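PDB 6MTZ: HepC.19480.a.B1 from Helicobacter pylori, which is of unknown function but probably belongs to the DHH/DHHA1 phosphoesterase family, whose members hydrolyse phosphate ester bonds. Local coordinates for residues Ser63-Val69 against Asn95-Leu101. Residues are numbered along the deposited sequence; the frame is centred on the assembly and turned at random.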
loop_
_atom_site.group_PDB
_atom_site.type_symbol
_atom_site.label_atom_id
_atom_site.label_comp_id
_atom_site.label_asym_id
_atom_site.label_seq_id
_atom_site.Cartn_x
_atom_site.Cartn_y
_atom_site.Cartn_z
ATOM N N SER A 63 20.537 -11.046 13.355
ATOM C CA SER A 63 20.553 -10.887 14.806
ATOM C C SER A 63 20.273 -9.472 15.303
ATOM O O SER A 63 19.991 -9.310 16.494
ATOM C CB SER A 63 21.899 -11.354 15.381
ATOM O OG SER A 63 22.962 -10.534 14.930
ATOM N N GLU A 64 20.332 -8.450 14.449
ATOM C CA GLU A 64 20.087 -7.072 14.859
ATOM C C GLU A 64 18.898 -6.529 14.081
ATOM O O GLU A 64 18.852 -6.647 12.851
ATOM C CB GLU A 64 21.320 -6.195 14.624
ATOM C CG GLU A 64 22.631 -6.777 15.156
ATOM C CD GLU A 64 22.813 -6.564 16.648
ATOM O OE1 GLU A 64 22.068 -5.749 17.226
ATOM O OE2 GLU A 64 23.700 -7.216 17.242
ATOM N N PHE A 65 17.945 -5.918 14.788
ATOM C CA PHE A 65 16.693 -5.504 14.173
ATOM C C PHE A 65 16.246 -4.150 14.699
ATOM O O PHE A 65 16.421 -3.849 15.883
ATOM C CB PHE A 65 15.586 -6.529 14.435
ATOM C CG PHE A 65 15.890 -7.894 13.900
ATOM C CD1 PHE A 65 16.534 -8.832 14.689
ATOM C CD2 PHE A 65 15.530 -8.241 12.609
ATOM C CE1 PHE A 65 16.812 -10.091 14.198
ATOM C CE2 PHE A 65 15.808 -9.497 12.115
ATOM C CZ PHE A 65 16.449 -10.423 12.910
ATOM N N LEU A 66 15.638 -3.356 13.815
ATOM C CA LEU A 66 15.009 -2.097 14.186
ATOM C C LEU A 66 13.584 -2.075 13.656
ATOM O O LEU A 66 13.372 -2.101 12.440
ATOM C CB LEU A 66 15.786 -0.896 13.639
ATOM C CG LEU A 66 15.012 0.421 13.769
ATOM C CD1 LEU A 66 14.947 0.869 15.234
ATOM C CD2 LEU A 66 15.630 1.500 12.895
ATOM N N ILE A 67 12.614 -2.025 14.560
ATOM C CA ILE A 67 11.221 -1.830 14.188
ATOM C C ILE A 67 10.934 -0.337 14.238
ATOM O O ILE A 67 11.056 0.297 15.293
ATOM C CB ILE A 67 10.277 -2.603 15.117
ATOM C CG1 ILE A 67 10.585 -4.092 15.065
ATOM C CG2 ILE A 67 8.827 -2.343 14.723
ATOM C CD1 ILE A 67 9.597 -4.938 15.876
ATOM N N LEU A 68 10.572 0.230 13.094
ATOM C CA LEU A 68 10.348 1.663 12.953
ATOM C C LEU A 68 8.896 1.879 12.546
ATOM O O LEU A 68 8.441 1.313 11.547
ATOM C CB LEU A 68 11.301 2.262 11.913
ATOM C CG LEU A 68 11.200 3.772 11.704
ATOM C CD1 LEU A 68 11.670 4.518 12.961
ATOM C CD2 LEU A 68 11.975 4.235 10.464
ATOM N N VAL A 69 8.174 2.682 13.325
ATOM C CA VAL A 69 6.757 2.951 13.104
ATOM C C VAL A 69 6.572 4.461 13.049
ATOM O O VAL A 69 6.947 5.168 13.989
ATOM C CB VAL A 69 5.873 2.332 14.208
ATOM C CG1 VAL A 69 4.387 2.516 13.890
ATOM C CG2 VAL A 69 6.205 0.846 14.409
ATOM N N ASN A 95 18.473 -9.053 19.106
ATOM C CA ASN A 95 18.437 -7.684 19.600
ATOM C C ASN A 95 17.476 -6.883 18.733
ATOM O O ASN A 95 17.694 -6.734 17.524
ATOM C CB ASN A 95 19.829 -7.055 19.597
ATOM C CG ASN A 95 19.816 -5.611 20.078
ATOM O OD1 ASN A 95 18.902 -5.185 20.787
ATOM N ND2 ASN A 95 20.835 -4.851 19.695
ATOM N N ILE A 96 16.423 -6.366 19.353
ATOM C CA ILE A 96 15.315 -5.734 18.658
ATOM C C ILE A 96 15.115 -4.363 19.274
ATOM O O ILE A 96 14.655 -4.259 20.418
ATOM C CB ILE A 96 14.029 -6.564 18.756
ATOM C CG1 ILE A 96 14.244 -7.955 18.155
ATOM C CG2 ILE A 96 12.874 -5.832 18.089
ATOM C CD1 ILE A 96 13.092 -8.896 18.377
ATOM N N GLN A 97 15.462 -3.315 18.529
ATOM C CA GLN A 97 15.152 -1.942 18.910
ATOM C C GLN A 97 13.839 -1.512 18.275
ATOM O O GLN A 97 13.500 -1.926 17.166
ATOM C CB GLN A 97 16.262 -0.991 18.473
ATOM C CG GLN A 97 16.004 0.469 18.815
ATOM C CD GLN A 97 17.183 1.361 18.464
ATOM O OE1 GLN A 97 18.297 0.873 18.241
ATOM N NE2 GLN A 97 16.946 2.673 18.410
ATOM N N ILE A 98 13.098 -0.668 18.980
ATOM C CA ILE A 98 11.833 -0.162 18.469
ATOM C C ILE A 98 11.781 1.342 18.670
ATOM O O ILE A 98 12.142 1.852 19.738
ATOM C CB ILE A 98 10.626 -0.842 19.142
ATOM C CG1 ILE A 98 9.342 -0.110 18.768
ATOM C CG2 ILE A 98 10.783 -0.898 20.654
ATOM C CD1 ILE A 98 8.146 -0.680 19.463
ATOM N N GLN A 99 11.330 2.051 17.642
ATOM C CA GLN A 99 11.145 3.494 17.716
ATOM C C GLN A 99 9.868 3.863 16.976
ATOM O O GLN A 99 9.745 3.600 15.773
ATOM C CB GLN A 99 12.344 4.234 17.122
ATOM C CG GLN A 99 12.256 5.742 17.233
ATOM C CD GLN A 99 12.220 6.190 18.674
ATOM O OE1 GLN A 99 13.218 6.086 19.386
ATOM N NE2 GLN A 99 11.061 6.681 19.121
ATOM N N LEU A 100 8.924 4.465 17.690
ATOM C CA LEU A 100 7.710 5.001 17.089
ATOM C C LEU A 100 7.826 6.518 17.043
ATOM O O LEU A 100 8.163 7.146 18.053
ATOM C CB LEU A 100 6.453 4.576 17.863
ATOM C CG LEU A 100 5.108 4.952 17.196
ATOM C CD1 LEU A 100 4.051 3.867 17.350
ATOM C CD2 LEU A 100 4.546 6.290 17.696
ATOM N N LEU A 101 7.549 7.093 15.872
ATOM C CA LEU A 101 7.601 8.532 15.634
ATOM C C LEU A 101 6.254 8.979 15.094
ATOM O O LEU A 101 5.809 8.465 14.065
ATOM C CB LEU A 101 8.699 8.883 14.626
ATOM C CG LEU A 101 10.080 8.361 15.006
ATOM C CD1 LEU A 101 11.047 8.528 13.851
ATOM C CD2 LEU A 101 10.604 9.045 16.288
#
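Phe65, Ile67 and Val69 lie beside Ile96, Ile98 and Leu100 on one face of two neighbouring parallel strands. Seven backbone hydrogen bonds join the segments, from Asn95 N to Ser63 O through to Leu101 N to Val69 O. Ile67 N donates to Gln97 O at 2.8 Å. The other edge of 63-69 pairs with Gln10, Tyr12 and Leu14.

One polar side-chain bond crosses. Asn95 ND2 meets Glu64 OE1 at 2.9 Å, on the syn lone pair. The carboxylate and amide planes stand nearly perpendicular, 89° apart. The bend of Glu64 at chi2 (-80°) brings the carboxylate to Asn95. Gln99 instead turns back on its own strand, with NE2 3.1 Å from Leu100 O.

Val69 CG1 lies 3.7 Å from Leu100 CD1. Ile67 CD1 meets Ile96 CG2 at 4.1 Å, and Ile57 of helix 43-59 covers both residues. On the opposite face, Leu66 CD1 rests against the stem of Gln97, 3.8 Å from CG.

Helix 76-85 links the strands in a beta-alpha-beta unit, and 95-101 leads directly into the Asp-His-His motif. Regular backbone bonding sets the register. The Phe65 face is wholly apolar and packs partly on helix 43-59. The other is mixed, polar at Glu64 and Asn95, with Gln99 and Leu101 against helix 125-136.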